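Local coordinates for lipopolysaccharide biosynthesis protein wbpB (Thermus thermophilus, PDB 3O9Z) that probably oxidises a UDP-linked sugar with NAD, using alpha-ketoglutarate to recycle the cofactor, during biosynthesis of the lipopolysaccharide sugar 2,3-diacetamido-2,3-dideoxy-D-mannuronic acid, at residues L200-H205 with A292-L297. Sequence-based numbering, arbitrary orientation.
Sequences LHVEVH and ALLRTL
Leu293 O accepts two backbone N-H groups, from Leu297 N at 2.9 Å and Thr296 N at 3.2 Å; the two bonds close the turn at the C-terminal part of helix 281-294, and Leu297 returns against the strand bearing Val202 and Val204. Across the contact the evidence is of apolar packing. CD2 of Leu294 touches both valines, Val202 CG1 and Val204 CB each lying 3.8 Å away, and therefore bridges alternate residues on one face of the strand. In Leu297 the anti chi1 (-173°) sends the branch toward the strand, and CD2 comes in obliquely at the edge away from strand 211-218, 3.6 Å from Val202 O. The same methyl also meets Val202 CG1. Val204 CG1 lies 3.6 Å from Leu297 O, the two side chains sliding past each other in opposite directions. Leu293 adds a looser edge, its CD1 near CG2 of Val202. On the reverse face, Glu203 joins two histidines: its OE2 accepts from His201 NE2 at 2.6 Å, and its OE1 from His205 NE2 at 2.9 Å with a nearly straight N-H...O angle of 172°. Both bonds use anti lone pairs and lie close to the imidazole planes, fixing the carboxylate between the rings. Arg207 hydrogen-bonds to Leu294 O and Leu297 O, tying the turn to strand 199-207. That strand, outermost within this chain in the C-terminal-domain sheet, pairs antiparallel with strand 211-218, while Val204 also bonds to the backbone of Ser300; the last turn of helix 281-294 and the loop that follows pack on its valine-bearing face.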
loop_
_atom_site.group_PDB
_atom_site.type_symbol
_atom_site.label_atom_id
_atom_site.label_comp_id
_atom_site.label_asym_id
_atom_site.label_seq_id
_atom_site.Cartn_x
_atom_site.Cartn_y
_atom_site.Cartn_z
ATOM N N LEU A 200 -36.088 20.542 -6.944
ATOM C CA LEU A 200 -36.948 21.066 -5.884
ATOM C C LEU A 200 -37.288 20.031 -4.836
ATOM O O LEU A 200 -37.539 20.358 -3.681
ATOM C CB LEU A 200 -38.236 21.576 -6.560
ATOM C CG LEU A 200 -38.056 22.506 -7.763
ATOM C CD1 LEU A 200 -39.444 22.935 -8.252
ATOM C CD2 LEU A 200 -37.245 23.741 -7.366
ATOM N N HIS A 201 -37.295 18.759 -5.217
ATOM C CA HIS A 201 -37.678 17.688 -4.314
ATOM C C HIS A 201 -36.916 16.447 -4.732
ATOM O O HIS A 201 -36.764 16.174 -5.919
ATOM C CB HIS A 201 -39.194 17.441 -4.401
ATOM C CG HIS A 201 -39.677 16.251 -3.629
ATOM N ND1 HIS A 201 -39.645 16.184 -2.252
ATOM C CD2 HIS A 201 -40.304 15.123 -4.043
ATOM C CE1 HIS A 201 -40.186 15.046 -1.853
ATOM N NE2 HIS A 201 -40.596 14.386 -2.921
ATOM N N VAL A 202 -36.374 15.729 -3.755
ATOM C CA VAL A 202 -35.644 14.491 -4.039
ATOM C C VAL A 202 -36.173 13.358 -3.170
ATOM O O VAL A 202 -36.456 13.582 -1.976
ATOM C CB VAL A 202 -34.155 14.650 -3.655
ATOM C CG1 VAL A 202 -33.410 13.324 -3.911
ATOM C CG2 VAL A 202 -33.528 15.740 -4.488
ATOM N N GLU A 203 -36.378 12.172 -3.742
ATOM C CA GLU A 203 -36.779 10.974 -2.988
ATOM C C GLU A 203 -35.866 9.809 -3.351
ATOM O O GLU A 203 -35.452 9.679 -4.500
ATOM C CB GLU A 203 -38.194 10.479 -3.352
ATOM C CG GLU A 203 -39.232 11.534 -3.170
ATOM C CD GLU A 203 -40.628 11.120 -3.558
ATOM O OE1 GLU A 203 -40.919 9.975 -3.972
ATOM O OE2 GLU A 203 -41.481 12.019 -3.476
ATOM N N VAL A 204 -35.615 8.916 -2.400
ATOM C CA VAL A 204 -34.915 7.674 -2.709
ATOM C C VAL A 204 -35.794 6.532 -2.251
ATOM O O VAL A 204 -36.341 6.588 -1.120
ATOM C CB VAL A 204 -33.506 7.647 -2.113
ATOM C CG1 VAL A 204 -33.544 7.785 -0.592
ATOM C CG2 VAL A 204 -32.813 6.348 -2.472
ATOM N N HIS A 205 -35.995 5.543 -3.128
ATOM C CA HIS A 205 -36.950 4.460 -2.902
ATOM C C HIS A 205 -36.286 3.109 -2.646
ATOM O O HIS A 205 -36.912 2.198 -2.089
ATOM C CB HIS A 205 -37.865 4.302 -4.125
ATOM C CG HIS A 205 -38.615 5.544 -4.470
ATOM N ND1 HIS A 205 -38.993 5.839 -5.768
ATOM C CD2 HIS A 205 -39.047 6.568 -3.698
ATOM C CE1 HIS A 205 -39.621 6.999 -5.772
ATOM N NE2 HIS A 205 -39.674 7.462 -4.533
ATOM N N ALA A 292 -24.993 14.435 -2.929
ATOM C CA ALA A 292 -24.652 14.483 -1.501
ATOM C C ALA A 292 -25.864 14.295 -0.573
ATOM O O ALA A 292 -25.786 13.549 0.417
ATOM C CB ALA A 292 -23.942 15.816 -1.190
ATOM N N LEU A 293 -26.996 14.895 -0.958
ATOM C CA LEU A 293 -28.256 14.704 -0.229
ATOM C C LEU A 293 -28.612 13.238 -0.104
ATOM O O LEU A 293 -29.030 12.740 0.949
ATOM C CB LEU A 293 -29.401 15.422 -0.940
ATOM C CG LEU A 293 -29.551 16.934 -0.892
ATOM C CD1 LEU A 293 -30.672 17.421 -1.805
ATOM C CD2 LEU A 293 -29.818 17.307 0.578
ATOM N N LEU A 294 -28.441 12.540 -1.230
ATOM C CA LEU A 294 -28.781 11.131 -1.314
ATOM C C LEU A 294 -27.972 10.213 -0.394
ATOM O O LEU A 294 -28.366 9.064 -0.158
ATOM C CB LEU A 294 -28.662 10.685 -2.777
ATOM C CG LEU A 294 -29.823 11.089 -3.687
ATOM C CD1 LEU A 294 -29.498 10.799 -5.166
ATOM C CD2 LEU A 294 -31.098 10.326 -3.237
ATOM N N ARG A 295 -26.823 10.665 0.118
ATOM C CA ARG A 295 -26.103 9.812 1.075
ATOM C C ARG A 295 -26.816 9.564 2.386
ATOM O O ARG A 295 -26.613 8.544 3.041
ATOM C CB ARG A 295 -24.689 10.344 1.375
ATOM C CG ARG A 295 -23.856 10.469 0.129
ATOM C CD ARG A 295 -22.458 11.081 0.358
ATOM N NE ARG A 295 -21.951 11.353 -0.957
ATOM C CZ ARG A 295 -21.406 12.499 -1.356
ATOM N NH1 ARG A 295 -21.169 13.485 -0.454
ATOM N NH2 ARG A 295 -21.062 12.678 -2.610
ATOM N N THR A 296 -27.623 10.530 2.807
ATOM C CA THR A 296 -28.257 10.420 4.110
ATOM C C THR A 296 -29.767 10.554 4.012
ATOM O O THR A 296 -30.459 10.400 5.018
ATOM C CB THR A 296 -27.740 11.504 5.072
ATOM O OG1 THR A 296 -27.844 12.784 4.450
ATOM C CG2 THR A 296 -26.280 11.221 5.442
ATOM N N LEU A 297 -30.298 10.854 2.827
ATOM C CA LEU A 297 -31.757 10.969 2.733
ATOM C C LEU A 297 -32.430 9.646 3.155
ATOM O O LEU A 297 -32.134 8.583 2.620
ATOM C CB LEU A 297 -32.145 11.323 1.291
ATOM C CG LEU A 297 -33.631 11.624 1.105
ATOM C CD1 LEU A 297 -33.984 12.942 1.833
ATOM C CD2 LEU A 297 -33.815 11.749 -0.400
#